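Local coordinates for protein putative D-alanine N-acetyltransferase of GNAT family (Desulfovibrio desulfuricans subsp. desulfuricans, PDB 2R7H) that probably transfers an acyl group, most likely acetyl from acetyl-CoA, as a member of the GNAT acetyltransferase family, at residues Ser154-Leu159 and Ile171-Val176. Sequence-based numbering, arbitrary orientation.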
loop_
_atom_site.group_PDB
_atom_site.type_symbol
_atom_site.label_atom_id
_atom_site.label_comp_id
_atom_site.label_asym_id
_atom_site.label_seq_id
_atom_site.Cartn_x
_atom_site.Cartn_y
_atom_site.Cartn_z
ATOM N N SER B 154 -1.871 -11.957 -14.588
ATOM C CA SER B 154 -3.262 -11.876 -14.955
ATOM C C SER B 154 -3.810 -10.632 -14.232
ATOM O O SER B 154 -3.390 -10.305 -13.122
ATOM C CB SER B 154 -4.010 -13.147 -14.551
ATOM O OG SER B 154 -4.006 -13.302 -13.139
ATOM N N ALA B 155 -4.660 -9.888 -14.926
ATOM C CA ALA B 155 -5.331 -8.724 -14.407
ATOM C C ALA B 155 -6.329 -9.279 -13.415
ATOM O O ALA B 155 -7.272 -9.925 -13.816
ATOM C CB ALA B 155 -6.072 -8.010 -15.560
ATOM N N GLU B 156 -6.126 -9.079 -12.118
ATOM C CA GLU B 156 -7.081 -9.606 -11.107
ATOM C C GLU B 156 -8.075 -8.592 -10.539
ATOM O O GLU B 156 -9.134 -8.997 -10.055
ATOM C CB GLU B 156 -6.338 -10.320 -9.986
ATOM C CG GLU B 156 -7.247 -11.032 -8.977
ATOM C CD GLU B 156 -6.510 -11.826 -7.959
ATOM O OE1 GLU B 156 -5.361 -11.462 -7.646
ATOM O OE2 GLU B 156 -7.115 -12.783 -7.413
ATOM N N ALA B 157 -7.756 -7.297 -10.579
ATOM C CA ALA B 157 -8.640 -6.260 -10.044
ATOM C C ALA B 157 -8.455 -4.962 -10.813
ATOM O O ALA B 157 -7.360 -4.667 -11.309
ATOM C CB ALA B 157 -8.318 -6.023 -8.569
ATOM N N VAL B 158 -9.541 -4.192 -10.858
ATOM C CA VAL B 158 -9.629 -2.894 -11.493
ATOM C C VAL B 158 -10.332 -1.996 -10.464
ATOM O O VAL B 158 -11.377 -2.363 -9.950
ATOM C CB VAL B 158 -10.435 -2.979 -12.818
ATOM C CG1 VAL B 158 -10.536 -1.597 -13.497
ATOM C CG2 VAL B 158 -9.801 -3.975 -13.771
ATOM N N LEU B 159 -9.669 -0.914 -10.049
ATOM C CA LEU B 159 -10.220 0.063 -9.130
ATOM C C LEU B 159 -10.467 1.283 -10.029
ATOM O O LEU B 159 -9.512 1.940 -10.450
ATOM C CB LEU B 159 -9.283 0.335 -7.926
ATOM C CG LEU B 159 -8.857 -0.916 -7.088
ATOM C CD1 LEU B 159 -8.050 -0.429 -5.875
ATOM C CD2 LEU B 159 -10.042 -1.789 -6.630
ATOM N N ILE B 171 -4.609 -4.190 -11.119
ATOM C CA ILE B 171 -3.734 -5.002 -10.255
ATOM C C ILE B 171 -3.537 -6.332 -10.955
ATOM O O ILE B 171 -4.515 -7.047 -11.267
ATOM C CB ILE B 171 -4.283 -5.208 -8.825
ATOM C CG1 ILE B 171 -4.587 -3.856 -8.143
ATOM C CG2 ILE B 171 -3.246 -5.977 -7.988
ATOM C CD1 ILE B 171 -5.270 -3.947 -6.755
ATOM N N TYR B 172 -2.265 -6.616 -11.253
ATOM C CA TYR B 172 -1.816 -7.798 -11.937
ATOM C C TYR B 172 -1.246 -8.768 -10.940
ATOM O O TYR B 172 -0.492 -8.410 -10.056
ATOM C CB TYR B 172 -0.766 -7.425 -13.018
ATOM C CG TYR B 172 -1.384 -6.856 -14.264
ATOM C CD1 TYR B 172 -1.924 -7.703 -15.240
ATOM C CD2 TYR B 172 -1.412 -5.499 -14.492
ATOM C CE1 TYR B 172 -2.504 -7.197 -16.383
ATOM C CE2 TYR B 172 -1.987 -4.998 -15.645
ATOM C CZ TYR B 172 -2.529 -5.837 -16.565
ATOM O OH TYR B 172 -3.102 -5.302 -17.677
ATOM N N ARG B 173 -1.584 -10.023 -11.110
ATOM C CA ARG B 173 -1.167 -11.090 -10.218
ATOM C C ARG B 173 -0.250 -12.120 -10.911
ATOM O O ARG B 173 -0.555 -12.549 -12.007
ATOM C CB ARG B 173 -2.448 -11.846 -9.847
ATOM C CG ARG B 173 -2.314 -13.033 -8.889
ATOM C CD ARG B 173 -3.503 -13.899 -9.058
ATOM N NE ARG B 173 -3.476 -15.013 -8.132
ATOM C CZ ARG B 173 -3.846 -14.941 -6.865
ATOM N NH1 ARG B 173 -4.221 -13.781 -6.307
ATOM N NH2 ARG B 173 -3.776 -16.043 -6.136
ATOM N N LEU B 174 0.856 -12.510 -10.264
ATOM C CA LEU B 174 1.696 -13.606 -10.791
ATOM C C LEU B 174 1.844 -14.627 -9.676
ATOM O O LEU B 174 2.309 -14.303 -8.594
ATOM C CB LEU B 174 3.094 -13.154 -11.202
ATOM C CG LEU B 174 4.031 -14.188 -11.858
ATOM C CD1 LEU B 174 3.566 -14.536 -13.248
ATOM C CD2 LEU B 174 5.410 -13.621 -11.965
ATOM N N GLU B 175 1.398 -15.849 -9.912
ATOM C CA GLU B 175 1.560 -16.937 -8.940
ATOM C C GLU B 175 2.967 -17.439 -9.207
ATOM O O GLU B 175 3.322 -17.790 -10.348
ATOM C CB GLU B 175 0.521 -18.021 -9.132
ATOM C CG GLU B 175 -0.883 -17.480 -8.880
ATOM C CD GLU B 175 -1.988 -18.477 -8.979
ATOM O OE1 GLU B 175 -1.707 -19.686 -9.051
ATOM O OE2 GLU B 175 -3.163 -18.043 -8.972
ATOM N N VAL B 176 3.768 -17.415 -8.151
ATOM C CA VAL B 176 5.203 -17.777 -8.140
ATOM C C VAL B 176 5.531 -19.206 -7.626
ATOM O O VAL B 176 6.612 -19.756 -7.908
ATOM C CB VAL B 176 5.984 -16.640 -7.376
ATOM C CG1 VAL B 176 7.065 -17.150 -6.536
ATOM C CG2 VAL B 176 6.430 -15.517 -8.355
HETATM O O HOH W 1 -2.351 -15.234 -12.247
#
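Ser154 and Arg173 form an antiparallel hydrogen-bonded pair, with Arg173 N reaching Ser154 O at 2.7 Å and Ser154 N returning to Arg173 O at 3.0 Å. Ala155 and Tyr172 follow as a non-hydrogen-bonded pair. The register then slips by one residue: Ile171 O accepts Glu156 N at 2.7 Å and, weakly, Ala157 N at 3.3 Å, while Ile171 N donates to Ala157 O. Two residues opposite one define a classic beta bulge, and Glu156, at phi/psi -100°/-24°, has the near-helical conformation expected at its first position. The bulge interrupts the hairpin of strands 154-159 and 167-175, the C-terminal pair of this GNAT-type mixed sheet; strand 130-136 flanks 167-175 on its other side. Ser154, Ala157, Ile171 and Arg173 share one face, and the extended Glu156 chain, CG anti to the backbone N, carries its carboxylate OE1 to 2.9 Å from Arg173 NH1 in a salt bridge. NH1 comes to OE1 from the syn side but out of the carboxylate plane, and the two planes are almost perpendicular (88°), so the groups do not pair side by side. Arg173 NE meets Glu175 OE2 at 3.2 Å, close to the guanidinium plane, so two carboxylates hold the same cation and probably restrict its rotation. The second subunit adds Lys160, whose N binds Glu156 OE2 and whose O binds Arg173 NH1, placing the network at the dimer interface. Ala157 CB packs against Ile171 CD1. On the reverse face, the Tyr172 ring lies obliquely beside the Ser154-Ala155 peptide, CE1 3.8 Å from Ala155 CB, and its OH hydrogen-bonds Glu149. One water bridges Ser154 OG and Arg173 O.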